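PDB 6KVR: fatty acid amide hydrolase from Candida albicans, which probably hydrolyses monocarboxylic acid amides, fatty acid amides among them, to the carboxylate and ammonium as a member of the amidase signature family. Local coordinates for residues E26-P29 with K30-Y34; L50-I54 with D55-K59; V65-L68 with Y69-L73; G400-M403 with Q404-L408. All coordinates share one frame; numbering follows the deposited sequence.

Interaction 1: residues E26-P29 with K30-Y34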
loop_
_atom_site.group_PDB
_atom_site.type_symbol
_atom_site.label_atom_id
_atom_site.label_comp_id
_atom_site.label_asym_id
_atom_site.label_seq_id
_atom_site.Cartn_x
_atom_site.Cartn_y
_atom_site.Cartn_z
ATOM N N GLU A 26 -34.647 23.979 2.757
ATOM C CA GLU A 26 -34.368 22.970 1.737
ATOM C C GLU A 26 -34.044 21.591 2.291
ATOM O O GLU A 26 -34.243 20.602 1.577
ATOM C CB GLU A 26 -33.195 23.391 0.834
ATOM C CG GLU A 26 -33.122 24.862 0.527
ATOM C CD GLU A 26 -34.180 25.280 -0.480
ATOM O OE1 GLU A 26 -34.870 24.383 -1.029
ATOM O OE2 GLU A 26 -34.337 26.504 -0.715
ATOM N N TRP A 27 -33.541 21.482 3.522
ATOM C CA TRP A 27 -33.041 20.184 3.980
ATOM C C TRP A 27 -33.735 19.638 5.220
ATOM O O TRP A 27 -33.987 18.429 5.291
ATOM C CB TRP A 27 -31.536 20.280 4.213
ATOM C CG TRP A 27 -30.822 20.599 2.931
ATOM C CD1 TRP A 27 -30.425 21.829 2.502
ATOM C CD2 TRP A 27 -30.451 19.674 1.900
ATOM N NE1 TRP A 27 -29.813 21.730 1.276
ATOM C CE2 TRP A 27 -29.821 20.420 0.880
ATOM C CE3 TRP A 27 -30.583 18.290 1.743
ATOM C CZ2 TRP A 27 -29.323 19.835 -0.280
ATOM C CZ3 TRP A 27 -30.088 17.704 0.583
ATOM C CH2 TRP A 27 -29.458 18.478 -0.411
ATOM N N LEU A 28 -34.078 20.490 6.185
ATOM C CA LEU A 28 -34.727 20.020 7.407
ATOM C C LEU A 28 -35.965 19.157 7.184
ATOM O O LEU A 28 -36.133 18.179 7.935
ATOM C CB LEU A 28 -35.075 21.219 8.295
ATOM C CG LEU A 28 -35.742 20.903 9.639
ATOM C CD1 LEU A 28 -34.970 19.836 10.433
ATOM C CD2 LEU A 28 -35.881 22.184 10.450
ATOM N N PRO A 29 -36.861 19.437 6.220
ATOM C CA PRO A 29 -37.975 18.493 5.987
ATOM C C PRO A 29 -37.523 17.078 5.637
ATOM O O PRO A 29 -38.120 16.111 6.127
ATOM C CB PRO A 29 -38.760 19.148 4.842
ATOM C CG PRO A 29 -38.446 20.617 4.968
ATOM C CD PRO A 29 -37.013 20.670 5.416
ATOM N N LYS A 30 -36.479 16.921 4.817
ATOM C CA LYS A 30 -36.009 15.575 4.491
ATOM C C LYS A 30 -35.464 14.859 5.718
ATOM O O LYS A 30 -35.597 13.634 5.832
ATOM C CB LYS A 30 -34.936 15.637 3.405
ATOM C CG LYS A 30 -35.225 16.652 2.316
ATOM C CD LYS A 30 -34.319 16.418 1.131
ATOM C CE LYS A 30 -34.555 17.447 0.059
ATOM N NZ LYS A 30 -35.240 16.780 -1.069
ATOM N N VAL A 31 -34.849 15.602 6.642
ATOM C CA VAL A 31 -34.333 14.998 7.869
ATOM C C VAL A 31 -35.477 14.509 8.748
ATOM O O VAL A 31 -35.443 13.386 9.270
ATOM C CB VAL A 31 -33.432 15.993 8.623
ATOM C CG1 VAL A 31 -32.980 15.408 9.968
ATOM C CG2 VAL A 31 -32.240 16.367 7.785
ATOM N N GLU A 32 -36.519 15.333 8.903
ATOM C CA GLU A 32 -37.665 14.942 9.728
ATOM C C GLU A 32 -38.344 13.678 9.199
ATOM O O GLU A 32 -38.689 12.780 9.976
ATOM C CB GLU A 32 -38.655 16.106 9.816
ATOM C CG GLU A 32 -38.044 17.363 10.447
ATOM C CD GLU A 32 -38.945 18.593 10.337
ATOM O OE1 GLU A 32 -38.769 19.543 11.138
ATOM O OE2 GLU A 32 -39.811 18.620 9.427
ATOM N N LYS A 33 -38.544 13.586 7.883
ATOM C CA LYS A 33 -39.037 12.343 7.297
ATOM C C LYS A 33 -38.130 11.165 7.652
ATOM O O LYS A 33 -38.613 10.082 8.006
ATOM C CB LYS A 33 -39.154 12.520 5.781
ATOM C CG LYS A 33 -39.450 11.258 4.980
ATOM C CD LYS A 33 -40.882 10.777 5.159
ATOM C CE LYS A 33 -41.217 9.749 4.080
ATOM N NZ LYS A 33 -39.966 9.196 3.432
ATOM N N TYR A 34 -36.805 11.367 7.587
ATOM C CA TYR A 34 -35.868 10.300 7.940
ATOM C C TYR A 34 -36.029 9.887 9.399
ATOM O O TYR A 34 -35.941 8.696 9.732
ATOM C CB TYR A 34 -34.433 10.761 7.665
ATOM C CG TYR A 34 -33.334 9.709 7.787
ATOM C CD1 TYR A 34 -32.743 9.420 9.012
ATOM C CD2 TYR A 34 -32.844 9.055 6.667
ATOM C CE1 TYR A 34 -31.715 8.494 9.119
ATOM C CE2 TYR A 34 -31.821 8.117 6.760
ATOM C CZ TYR A 34 -31.254 7.841 7.986
ATOM O OH TYR A 34 -30.227 6.909 8.070
#
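Glu32 lays its extended side chain across Leu28, one helical turn before it. The oxygen OE1 of Glu32 sits 3.6 Å from CG of Leu28, so the carboxylate borders the isobutyl group. Nearer the backbone, the methylene CG of Glu32 comes within 3.3 Å of the carbonyl O of Leu28. That same oxygen accepts the amide of Glu32, Glu32 N to Leu28 O being 3.0 Å in a nearly straight bond.

On another side of the helix Lys30 runs back toward the preceding turn. With its CG set beside the backbone N (chi1 -40°), the chain stays extended until the bend at its last torsion; CD passes the indole of Trp27 at an oblique slant, 4.2 Å from CE3. Further out, CE of Lys30 lies 3.5 Å from O of Glu26, a contact of its carbon rather than its charge. Val31, which is buried, sets CG2 near O of Trp27, the acceptor for its own amide.

The backbone holds these groups in place. Val31 N bonds to Trp27 O, and Lys33 N reaches Pro29 O at 3.1 Å with an N-H...O angle of 175°. Pro29 has no amide hydrogen for the turn before it, and the helix is kinked there.

Beyond the contact, Lys33 forms a salt bridge with Asp37, Trp27 rests on Val173 and Ser411, and Tyr34 meets Phe216 edge-to-face. Successive i to i+4 bonds, with the one that the N of Pro29 cannot donate missing at the kink, mark a proline-containing alpha-helix, here the N-terminal helix 20-40 lying on the enzyme surface.

Interaction 2: residues L50-I54 with D55-K59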
loop_
_atom_site.group_PDB
_atom_site.type_symbol
_atom_site.label_atom_id
_atom_site.label_comp_id
_atom_site.label_asym_id
_atom_site.label_seq_id
_atom_site.Cartn_x
_atom_site.Cartn_y
_atom_site.Cartn_z
ATOM N N LEU A 50 -40.172 2.548 29.451
ATOM C CA LEU A 50 -38.931 2.850 30.151
ATOM C C LEU A 50 -39.188 3.079 31.645
ATOM O O LEU A 50 -40.258 3.559 32.039
ATOM C CB LEU A 50 -38.265 4.075 29.531
ATOM C CG LEU A 50 -37.674 3.848 28.130
ATOM C CD1 LEU A 50 -37.099 5.138 27.543
ATOM C CD2 LEU A 50 -36.613 2.758 28.184
ATOM N N PRO A 51 -38.230 2.718 32.502
ATOM C CA PRO A 51 -38.434 2.921 33.945
ATOM C C PRO A 51 -38.581 4.383 34.335
ATOM O O PRO A 51 -39.303 4.690 35.289
ATOM C CB PRO A 51 -37.186 2.278 34.572
ATOM C CG PRO A 51 -36.185 2.173 33.455
ATOM C CD PRO A 51 -36.997 1.966 32.213
ATOM N N LYS A 52 -37.910 5.290 33.635
ATOM C CA LYS A 52 -38.097 6.731 33.730
ATOM C C LYS A 52 -37.924 7.300 32.328
ATOM O O LYS A 52 -37.430 6.595 31.438
ATOM C CB LYS A 52 -37.091 7.389 34.682
ATOM C CG LYS A 52 -36.943 6.798 36.070
ATOM C CD LYS A 52 -36.379 7.878 37.010
ATOM C CE LYS A 52 -35.523 7.302 38.131
ATOM N NZ LYS A 52 -34.411 6.467 37.596
ATOM N N PRO A 53 -38.324 8.550 32.081
ATOM C CA PRO A 53 -37.990 9.186 30.803
ATOM C C PRO A 53 -36.500 9.053 30.509
ATOM O O PRO A 53 -35.671 9.001 31.424
ATOM C CB PRO A 53 -38.403 10.643 31.023
ATOM C CG PRO A 53 -39.570 10.535 31.974
ATOM C CD PRO A 53 -39.215 9.395 32.900
ATOM N N ILE A 54 -36.166 8.969 29.215
ATOM C CA ILE A 54 -34.795 8.637 28.828
ATOM C C ILE A 54 -33.815 9.687 29.351
ATOM O O ILE A 54 -32.718 9.355 29.813
ATOM C CB ILE A 54 -34.691 8.450 27.299
ATOM C CG1 ILE A 54 -33.264 8.054 26.890
ATOM C CG2 ILE A 54 -35.153 9.688 26.558
ATOM C CD1 ILE A 54 -32.877 6.656 27.361
ATOM N N ASP A 55 -34.206 10.965 29.343
ATOM C CA ASP A 55 -33.268 11.981 29.807
ATOM C C ASP A 55 -33.034 11.916 31.317
ATOM O O ASP A 55 -31.968 12.322 31.792
ATOM C CB ASP A 55 -33.747 13.362 29.382
ATOM C CG ASP A 55 -33.381 13.660 27.942
ATOM O OD1 ASP A 55 -34.298 13.710 27.084
ATOM O OD2 ASP A 55 -32.158 13.796 27.668
ATOM N N ASP A 56 -34.002 11.416 32.089
ATOM C CA ASP A 56 -33.727 11.125 33.494
ATOM C C ASP A 56 -32.794 9.933 33.637
ATOM O O ASP A 56 -31.910 9.929 34.504
ATOM C CB ASP A 56 -35.024 10.854 34.245
ATOM C CG ASP A 56 -35.877 12.081 34.366
ATOM O OD1 ASP A 56 -35.311 13.197 34.419
ATOM O OD2 ASP A 56 -37.114 11.927 34.383
ATOM N N LEU A 57 -32.991 8.898 32.817
ATOM C CA LEU A 57 -32.077 7.764 32.854
ATOM C C LEU A 57 -30.666 8.194 32.496
ATOM O O LEU A 57 -29.691 7.660 33.047
ATOM C CB LEU A 57 -32.573 6.665 31.917
ATOM C CG LEU A 57 -33.927 6.052 32.313
ATOM C CD1 LEU A 57 -34.383 4.963 31.340
ATOM C CD2 LEU A 57 -33.906 5.523 33.746
ATOM N N ILE A 58 -30.534 9.180 31.605
ATOM C CA ILE A 58 -29.212 9.693 31.263
ATOM C C ILE A 58 -28.592 10.409 32.460
ATOM O O ILE A 58 -27.446 10.131 32.838
ATOM C CB ILE A 58 -29.292 10.596 30.018
ATOM C CG1 ILE A 58 -29.572 9.724 28.782
ATOM C CG2 ILE A 58 -28.000 11.405 29.844
ATOM C CD1 ILE A 58 -29.896 10.488 27.525
ATOM N N LYS A 59 -29.351 11.310 33.103
ATOM C CA LYS A 59 -28.806 12.032 34.255
ATOM C C LYS A 59 -28.357 11.076 35.347
ATOM O O LYS A 59 -27.382 11.351 36.052
ATOM C CB LYS A 59 -29.829 13.017 34.818
ATOM C CG LYS A 59 -29.835 14.367 34.122
ATOM C CD LYS A 59 -31.011 15.237 34.564
ATOM C CE LYS A 59 -31.030 16.554 33.785
ATOM N NZ LYS A 59 -32.200 16.641 32.852
#
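The carboxylate of Asp56 lies alongside the ring of Pro53, the two side chains pointing the same way. Its OD2 is 3.6 Å from CD of Pro53, with CG and CB of the ring scarcely farther, so one oxygen serves the whole flank of the proline. The second ring, that of Pro51, meets the side chain of Leu57 at about a right angle, CG of Pro51 standing 3.9 Å from CD1 of Leu57.

These groups surround the start of helix 54-59, where Pro53 is the N-cap and Lys52 and Leu57 occupy the two positions of a hydrophobic staple, though the partner before the cap is the aliphatic part of a lysine: CB of Lys52 is 3.8 Å from CD2 of Leu57. Leu57 is the hydrophobic anchor. Its CG is turned to the backbone N side (chi1 -64°), which points its two methyls back toward the incoming loop. Phe62 and Leu226 add to the cover of this leucine, while Lys52 NZ makes a long, weak ion pair with Asp60.

Lacking an N-H, Pro53 cannot donate the return bond of a capping box to the side chain of Asp56. Its carbonyl opens the helix instead: Leu57 N donates to Pro53 O at 3.0 Å, in the carbonyl plane. Asp55 and Asp56 bring negative charge to the first turn, which would probably interact favourably with the helix dipole.

One residue further on, Ile58 N donates to Ile54 O at 2.8 Å, and the same oxygen is approached by the Ile58 side chain, whose CG1 lies 3.3 Å away.

Interaction 3: residues V65-L68 with Y69-L73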
loop_
_atom_site.group_PDB
_atom_site.type_symbol
_atom_site.label_atom_id
_atom_site.label_comp_id
_atom_site.label_asym_id
_atom_site.label_seq_id
_atom_site.Cartn_x
_atom_site.Cartn_y
_atom_site.Cartn_z
ATOM N N VAL A 65 -27.277 -2.260 30.507
ATOM C CA VAL A 65 -26.936 -3.681 30.410
ATOM C C VAL A 65 -27.366 -4.423 31.674
ATOM O O VAL A 65 -27.901 -5.537 31.611
ATOM C CB VAL A 65 -25.430 -3.844 30.137
ATOM C CG1 VAL A 65 -25.015 -5.318 30.223
ATOM C CG2 VAL A 65 -25.079 -3.251 28.774
ATOM N N ASP A 66 -27.144 -3.814 32.843
ATOM C CA ASP A 66 -27.581 -4.430 34.088
ATOM C C ASP A 66 -29.092 -4.605 34.117
ATOM O O ASP A 66 -29.595 -5.668 34.501
ATOM C CB ASP A 66 -27.126 -3.585 35.270
ATOM C CG ASP A 66 -26.990 -4.396 36.526
ATOM O OD1 ASP A 66 -26.154 -5.326 36.534
ATOM O OD2 ASP A 66 -27.750 -4.136 37.486
ATOM N N TYR A 67 -29.824 -3.573 33.698
ATOM C CA TYR A 67 -31.285 -3.618 33.667
ATOM C C TYR A 67 -31.812 -4.732 32.767
ATOM O O TYR A 67 -32.814 -5.383 33.093
ATOM C CB TYR A 67 -31.819 -2.271 33.194
ATOM C CG TYR A 67 -33.311 -2.089 33.374
ATOM C CD1 TYR A 67 -33.866 -1.913 34.635
ATOM C CD2 TYR A 67 -34.161 -2.077 32.274
ATOM C CE1 TYR A 67 -35.225 -1.729 34.792
ATOM C CE2 TYR A 67 -35.512 -1.896 32.418
ATOM C CZ TYR A 67 -36.040 -1.728 33.675
ATOM O OH TYR A 67 -37.393 -1.559 33.806
ATOM N N LEU A 68 -31.181 -4.934 31.608
ATOM C CA LEU A 68 -31.622 -5.970 30.681
ATOM C C LEU A 68 -31.669 -7.333 31.363
ATOM O O LEU A 68 -32.638 -8.091 31.215
ATOM C CB LEU A 68 -30.676 -6.012 29.480
ATOM C CG LEU A 68 -30.651 -7.314 28.680
ATOM C CD1 LEU A 68 -31.959 -7.507 27.916
ATOM C CD2 LEU A 68 -29.434 -7.346 27.751
ATOM N N TYR A 69 -30.619 -7.654 32.120
ATOM C CA TYR A 69 -30.539 -8.947 32.775
ATOM C C TYR A 69 -31.406 -8.996 34.031
ATOM O O TYR A 69 -32.116 -9.980 34.257
ATOM C CB TYR A 69 -29.082 -9.246 33.099
ATOM C CG TYR A 69 -28.281 -9.648 31.882
ATOM C CD1 TYR A 69 -28.291 -10.960 31.429
ATOM C CD2 TYR A 69 -27.523 -8.718 31.181
ATOM C CE1 TYR A 69 -27.563 -11.338 30.325
ATOM C CE2 TYR A 69 -26.780 -9.093 30.076
ATOM C CZ TYR A 69 -26.808 -10.400 29.649
ATOM O OH TYR A 69 -26.085 -10.795 28.539
ATOM N N SER A 70 -31.387 -7.930 34.837
ATOM C CA SER A 70 -32.091 -7.940 36.115
ATOM C C SER A 70 -33.605 -7.917 35.938
ATOM O O SER A 70 -34.329 -8.488 36.758
ATOM C CB SER A 70 -31.642 -6.753 36.968
ATOM O OG SER A 70 -32.184 -5.541 36.468
ATOM N N GLN A 71 -34.104 -7.256 34.904
ATOM C CA GLN A 71 -35.529 -7.259 34.613
ATOM C C GLN A 71 -35.925 -8.352 33.639
ATOM O O GLN A 71 -37.106 -8.434 33.279
ATOM C CB GLN A 71 -35.967 -5.903 34.058
ATOM C CG GLN A 71 -36.153 -4.874 35.139
ATOM C CD GLN A 71 -37.508 -4.972 35.809
ATOM O OE1 GLN A 71 -38.503 -4.418 35.320
ATOM N NE2 GLN A 71 -37.566 -5.709 36.911
ATOM N N LYS A 72 -34.964 -9.169 33.196
ATOM C CA LYS A 72 -35.195 -10.278 32.273
ATOM C C LYS A 72 -36.060 -9.843 31.089
ATOM O O LYS A 72 -37.166 -10.346 30.876
ATOM C CB LYS A 72 -35.824 -11.469 33.011
ATOM C CG LYS A 72 -34.966 -12.023 34.156
ATOM C CD LYS A 72 -35.758 -12.962 35.069
ATOM C CE LYS A 72 -34.889 -14.105 35.582
ATOM N NZ LYS A 72 -35.441 -15.461 35.255
ATOM N N LEU A 73 -35.536 -8.888 30.307
ATOM C CA LEU A 73 -36.346 -8.327 29.227
ATOM C C LEU A 73 -36.511 -9.291 28.059
ATOM O O LEU A 73 -37.472 -9.160 27.300
ATOM C CB LEU A 73 -35.745 -7.009 28.736
ATOM C CG LEU A 73 -35.538 -5.899 29.769
ATOM C CD1 LEU A 73 -35.016 -4.635 29.067
ATOM C CD2 LEU A 73 -36.822 -5.610 30.557
HETATM O O HOH W 1 -30.445 -3.151 37.292
#
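A Schellman motif ends helix 64-70, and its apolar signature is the contact of Leu68 with Leu73. Lys72 takes a positive phi (47°) and reverses the chain, so that Leu73 N donates to Leu68 O at 3.1 Å, in the carbonyl plane. Lys72 N makes the inner bond of the motif, a weak one, to Tyr69 O. Across the reversal CB of Leu73 packs against CD1 of Leu68 at 3.9 Å, and Leu73 CD1 also approaches the ring of Tyr67.

Tyr67 offers one ring face to Gln71, whose CG, set beside the backbone N (chi1 -79°), sits over it toward the rim, 3.7 Å from the centroid of the Tyr67 ring, a CH-pi contact. The chain then bends at its second torsion, and the amide is inclined by 38° to that ring.

Tyr69 has its ring set beside Val65, and O of Val65 lies at the ring edge, 3.2 Å from CD2 of Tyr69. The hydroxyl is held outside the contact by Asp83 and Arg110, while Leu68 and Leu73 pack against helix 100-118.

Ser70 faces the solvent side. Its amide bonds to Asp66 O at 2.9 Å, and Gln71 N bonds to Tyr67 O. A water links the two side chains, donating to OD2 of Asp66 at 2.9 Å and lying 3.1 Å from OG of Ser70.

The carbonyls of Leu68 and, weakly, Tyr69 are therefore met by amides of the reversing chain, and the apolar side chains close over the turn. The polar side chains of Asp66 and Ser70 remain at the surface, bridged by water.

Interaction 4: residues G400-M403 with Q404-L408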
loop_
_atom_site.group_PDB
_atom_site.type_symbol
_atom_site.label_atom_id
_atom_site.label_comp_id
_atom_site.label_asym_id
_atom_site.label_seq_id
_atom_site.Cartn_x
_atom_site.Cartn_y
_atom_site.Cartn_z
ATOM N N GLY A 400 -7.015 21.553 3.166
ATOM C CA GLY A 400 -7.657 22.787 3.560
ATOM C C GLY A 400 -9.108 22.620 3.957
ATOM O O GLY A 400 -9.870 23.583 3.874
ATOM N N ASN A 401 -9.501 21.409 4.379
ATOM C CA ASN A 401 -10.894 21.035 4.651
ATOM C C ASN A 401 -11.780 21.164 3.413
ATOM O O ASN A 401 -12.994 21.298 3.531
ATOM C CB ASN A 401 -11.468 21.830 5.829
ATOM C CG ASN A 401 -10.809 21.447 7.147
ATOM O OD1 ASN A 401 -10.408 20.291 7.337
ATOM N ND2 ASN A 401 -10.659 22.411 8.046
ATOM N N HIS A 402 -11.184 21.043 2.222
ATOM C CA HIS A 402 -11.935 21.197 0.974
ATOM C C HIS A 402 -13.122 20.243 0.885
ATOM O O HIS A 402 -14.253 20.666 0.610
ATOM C CB HIS A 402 -11.034 20.964 -0.233
ATOM C CG HIS A 402 -11.805 20.766 -1.495
ATOM N ND1 HIS A 402 -12.442 21.803 -2.142
ATOM C CD2 HIS A 402 -12.093 19.647 -2.203
ATOM C CE1 HIS A 402 -13.065 21.336 -3.209
ATOM N NE2 HIS A 402 -12.872 20.031 -3.266
HETATM N N MSE A 403 -12.875 18.941 1.043
HETATM C CA MSE A 403 -13.974 17.976 0.926
HETATM C C MSE A 403 -15.001 18.047 2.066
HETATM O O MSE A 403 -16.213 17.955 1.813
HETATM C CB MSE A 403 -13.443 16.545 0.826
HETATM C CG MSE A 403 -14.505 15.585 0.306
HETATM SE SE MSE A 403 -15.044 15.980 -1.536
HETATM C CE MSE A 403 -13.530 15.121 -2.408
ATOM N N GLN A 404 -14.535 18.165 3.315
ATOM C CA GLN A 404 -15.481 18.323 4.421
ATOM C C GLN A 404 -16.361 19.553 4.203
ATOM O O GLN A 404 -17.586 19.497 4.390
ATOM C CB GLN A 404 -14.737 18.427 5.758
ATOM C CG GLN A 404 -14.050 17.144 6.231
ATOM C CD GLN A 404 -15.011 16.135 6.880
ATOM O OE1 GLN A 404 -16.229 16.190 6.681
ATOM N NE2 GLN A 404 -14.453 15.202 7.655
ATOM N N ARG A 405 -15.752 20.674 3.790
ATOM C CA ARG A 405 -16.526 21.895 3.553
ATOM C C ARG A 405 -17.529 21.716 2.408
ATOM O O ARG A 405 -18.671 22.173 2.502
ATOM C CB ARG A 405 -15.588 23.072 3.270
ATOM C CG ARG A 405 -16.255 24.455 3.396
ATOM C CD ARG A 405 -15.226 25.568 3.524
ATOM N NE ARG A 405 -14.233 25.457 2.464
ATOM C CZ ARG A 405 -12.984 25.044 2.651
ATOM N NH1 ARG A 405 -12.519 24.775 3.863
ATOM N NH2 ARG A 405 -12.191 24.881 1.596
ATOM N N LYS A 406 -17.128 21.043 1.323
ATOM C CA LYS A 406 -18.064 20.820 0.225
ATOM C C LYS A 406 -19.259 19.990 0.670
ATOM O O LYS A 406 -20.409 20.317 0.344
ATOM C CB LYS A 406 -17.368 20.144 -0.949
ATOM C CG LYS A 406 -18.299 19.942 -2.128
ATOM C CD LYS A 406 -18.067 18.589 -2.783
ATOM C CE LYS A 406 -16.938 18.652 -3.793
ATOM N NZ LYS A 406 -17.244 19.616 -4.886
ATOM N N LEU A 407 -19.015 18.909 1.418
ATOM C CA LEU A 407 -20.134 18.061 1.832
ATOM C C LEU A 407 -21.006 18.743 2.880
ATOM O O LEU A 407 -22.216 18.532 2.895
ATOM C CB LEU A 407 -19.615 16.723 2.346
ATOM C CG LEU A 407 -18.912 15.876 1.272
ATOM C CD1 LEU A 407 -17.873 14.976 1.910
ATOM C CD2 LEU A 407 -19.926 15.053 0.474
ATOM N N LEU A 408 -20.424 19.574 3.742
ATOM C CA LEU A 408 -21.202 20.236 4.785
ATOM C C LEU A 408 -21.968 21.442 4.246
ATOM O O LEU A 408 -23.144 21.625 4.576
ATOM C CB LEU A 408 -20.288 20.659 5.939
ATOM C CG LEU A 408 -19.807 19.567 6.916
ATOM C CD1 LEU A 408 -18.658 20.066 7.804
ATOM C CD2 LEU A 408 -20.941 18.981 7.767
HETATM O O HOH W 2 -9.248 23.887 0.708
#
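Gly400 and Asn401 both have positive phi (66° and 60°), and the chain then enters helix 402-409 with Asn401 as N-cap, its carbonyl accepting Arg405 N at 2.8 Å. Lys406 N to His402 O and Leu407 N to Met403 O continue the turn.

Arg405 folds back over the helix start. Its chain runs extended and then bends at chi3 (51°), which lays the guanidinium beside Gly400: NH1 of Arg405 donates to Gly400 O at 2.9 Å, in the guanidinium plane. One face of the group looks onto O of Asn401, 3.5 Å from NH1. A water accepts from NH2 and makes a weak bond to Gly400 O.

Met403, present as selenomethionine, lies beside Lys406, with SE 4.0 Å from CE of Lys406, while its CG meets CD1 of Leu407 at 3.8 Å. The side chain of Gln404 is hydrogen-bonded to Tyr172 and Thr206 and lies about 6 Å from the side chain of Leu207, a predicted substrate-binding residue. His402 packs on Ala435 of the second subunit.

A cationic group thus binds the loop carbonyl ahead of the helix, and Gly400 O and Asn401 O, both near the guanidinium, would probably be polarised by its charge.

The four contacts come in series along the chain, interactions 1 to 3 within its first 73 residues and interaction 4 far downstream. Interactions 2 and 3, their centres 15 Å apart, touch through Pro51 and Tyr67, and Phe62, between helices 54-59 and 64-70, packs against both; helix 100-118 takes side chains from each. Interaction 1, on helix 20-40, lies 27 Å from interaction 2 between centres. It comes within about 7 Å of interaction 4, nearest atoms, without touching it. Interactions 3 and 4 fall on opposite sides of the chain's centre, their centres 44 Å apart. Interactions 1 to 3 are surface contacts of the N-terminal helices, and of the four only interaction 4 lies near the predicted substrate site.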